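Local coordinates for lactaldehyde dehydrogenase (Escherichia coli, PDB 2IMP), which catalyses the irreversible NAD-dependent oxidation of L-lactaldehyde to L-lactate and also oxidises glycolaldehyde, serving L-fucose and L-rhamnose degradation, at residues Ala88-Glu93 with Glu102-Phe107. Residues are numbered along the deposited sequence; the frame is centred on the assembly and turned at random.
Sequences ALIVEE and EVEVAF
Ile90 reaches from helix 83-94 into the angle between Glu104 and Val105, two neighbours on helix 98-116, and is the one residue of 88-93 that meets 102-107. Its CD1 methyl touches Val105 CG2 at 3.8 Å, an apolar contact between two branch ends. The same methyl lies 4.0 Å from Glu104 CD, while the second branch of Ile90 brings CG2 to 3.9 Å from Glu104 OE1, so both methyls border the carboxylate. Glu104 gets there on an extended chain, with CG anti to the backbone N (chi1 -174°) and chi2 at -177°, which carries the carboxylate across to the two isoleucine methyls. The carboxylate is buried, but both oxygens are engaged: OE1 forms a salt bridge with Lys96, from the link joining the two helices, and OE2 accepts a hydrogen bond from the backbone N of Phe157. With a partner on each oxygen, the group's rotation is probably restricted. Phe156 of helix 155-168 packs against both Ile90 and Glu104, and Val105 continues the apolar layer onto Ile86. The result is a buried helix-helix pair within the aldehyde dehydrogenase fold, consecutive helices packed against helix 155-168, with the Glu104 side chain about 7 Å from the bound lactate.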
loop_
_atom_site.group_PDB
_atom_site.type_symbol
_atom_site.label_atom_id
_atom_site.label_comp_id
_atom_site.label_asym_id
_atom_site.label_seq_id
_atom_site.Cartn_x
_atom_site.Cartn_y
_atom_site.Cartn_z
ATOM N N ALA A 88 -16.302 36.464 8.323
ATOM C CA ALA A 88 -17.276 37.300 9.005
ATOM C C ALA A 88 -18.631 36.582 9.142
ATOM O O ALA A 88 -19.306 36.685 10.172
ATOM C CB ALA A 88 -17.450 38.627 8.250
ATOM N N LEU A 89 -19.014 35.858 8.089
ATOM C CA LEU A 89 -20.253 35.098 8.121
ATOM C C LEU A 89 -20.215 34.052 9.236
ATOM O O LEU A 89 -21.178 33.888 9.989
ATOM C CB LEU A 89 -20.500 34.407 6.780
ATOM C CG LEU A 89 -20.789 35.317 5.586
ATOM C CD1 LEU A 89 -20.861 34.485 4.309
ATOM C CD2 LEU A 89 -22.098 36.071 5.826
ATOM N N ILE A 90 -19.078 33.366 9.340
ATOM C CA ILE A 90 -18.904 32.358 10.375
ATOM C C ILE A 90 -18.947 32.989 11.782
ATOM O O ILE A 90 -19.631 32.493 12.682
ATOM C CB ILE A 90 -17.571 31.596 10.181
ATOM C CG1 ILE A 90 -17.575 30.905 8.811
ATOM C CG2 ILE A 90 -17.379 30.574 11.299
ATOM C CD1 ILE A 90 -16.295 30.148 8.493
ATOM N N VAL A 91 -18.210 34.085 11.945
ATOM C CA VAL A 91 -18.205 34.811 13.211
ATOM C C VAL A 91 -19.641 35.187 13.638
ATOM O O VAL A 91 -20.086 34.891 14.746
ATOM C CB VAL A 91 -17.399 36.129 13.095
ATOM C CG1 VAL A 91 -17.539 36.939 14.374
ATOM C CG2 VAL A 91 -15.931 35.830 12.816
ATOM N N GLU A 92 -20.341 35.823 12.706
ATOM C CA GLU A 92 -21.707 36.281 12.891
ATOM C C GLU A 92 -22.752 35.199 13.270
ATOM O O GLU A 92 -23.534 35.388 14.204
ATOM C CB GLU A 92 -22.150 37.004 11.618
ATOM C CG GLU A 92 -23.590 37.458 11.617
ATOM C CD GLU A 92 -23.921 38.269 10.386
ATOM O OE1 GLU A 92 -23.639 37.783 9.268
ATOM O OE2 GLU A 92 -24.462 39.389 10.535
ATOM N N GLU A 93 -22.762 34.081 12.549
ATOM C CA GLU A 93 -23.731 33.029 12.839
ATOM C C GLU A 93 -23.238 31.916 13.794
ATOM O O GLU A 93 -24.034 31.322 14.523
ATOM C CB GLU A 93 -24.234 32.403 11.529
ATOM C CG GLU A 93 -23.212 31.547 10.792
ATOM C CD GLU A 93 -23.683 31.123 9.404
ATOM O OE1 GLU A 93 -24.907 30.949 9.195
ATOM O OE2 GLU A 93 -22.818 30.952 8.521
ATOM N N GLU A 102 -11.053 32.962 10.730
ATOM C CA GLU A 102 -10.060 33.154 9.682
ATOM C C GLU A 102 -9.255 31.872 9.411
ATOM O O GLU A 102 -9.024 31.505 8.265
ATOM C CB GLU A 102 -9.105 34.289 10.058
ATOM C CG GLU A 102 -9.641 35.661 9.710
ATOM C CD GLU A 102 -8.749 36.782 10.203
ATOM O OE1 GLU A 102 -7.509 36.671 10.049
ATOM O OE2 GLU A 102 -9.295 37.776 10.732
ATOM N N VAL A 103 -8.833 31.207 10.481
ATOM C CA VAL A 103 -8.103 29.962 10.334
ATOM C C VAL A 103 -8.963 28.881 9.642
ATOM O O VAL A 103 -8.510 28.220 8.705
ATOM C CB VAL A 103 -7.611 29.439 11.704
ATOM C CG1 VAL A 103 -7.072 28.024 11.564
ATOM C CG2 VAL A 103 -6.510 30.356 12.236
ATOM N N GLU A 104 -10.205 28.730 10.097
ATOM C CA GLU A 104 -11.090 27.755 9.475
ATOM C C GLU A 104 -11.209 27.958 7.944
ATOM O O GLU A 104 -11.100 27.005 7.175
ATOM C CB GLU A 104 -12.491 27.810 10.087
ATOM C CG GLU A 104 -13.391 26.700 9.558
ATOM C CD GLU A 104 -14.815 26.764 10.084
ATOM O OE1 GLU A 104 -15.054 27.462 11.090
ATOM O OE2 GLU A 104 -15.692 26.101 9.491
ATOM N N VAL A 105 -11.431 29.202 7.522
ATOM C CA VAL A 105 -11.543 29.501 6.097
ATOM C C VAL A 105 -10.255 29.169 5.305
ATOM O O VAL A 105 -10.302 28.502 4.272
ATOM C CB VAL A 105 -11.921 30.984 5.867
ATOM C CG1 VAL A 105 -11.880 31.317 4.367
ATOM C CG2 VAL A 105 -13.325 31.248 6.421
ATOM N N ALA A 106 -9.115 29.642 5.804
ATOM C CA ALA A 106 -7.848 29.351 5.151
ATOM C C ALA A 106 -7.559 27.826 5.118
ATOM O O ALA A 106 -7.117 27.289 4.105
ATOM C CB ALA A 106 -6.723 30.082 5.862
ATOM N N PHE A 107 -7.830 27.154 6.234
ATOM C CA PHE A 107 -7.632 25.710 6.329
ATOM C C PHE A 107 -8.532 24.935 5.341
ATOM O O PHE A 107 -8.100 23.963 4.722
ATOM C CB PHE A 107 -7.920 25.227 7.756
ATOM C CG PHE A 107 -7.656 23.757 7.971
ATOM C CD1 PHE A 107 -6.355 23.265 7.996
ATOM C CD2 PHE A 107 -8.711 22.866 8.161
ATOM C CE1 PHE A 107 -6.109 21.896 8.201
ATOM C CE2 PHE A 107 -8.474 21.495 8.365
ATOM C CZ PHE A 107 -7.178 21.014 8.388
#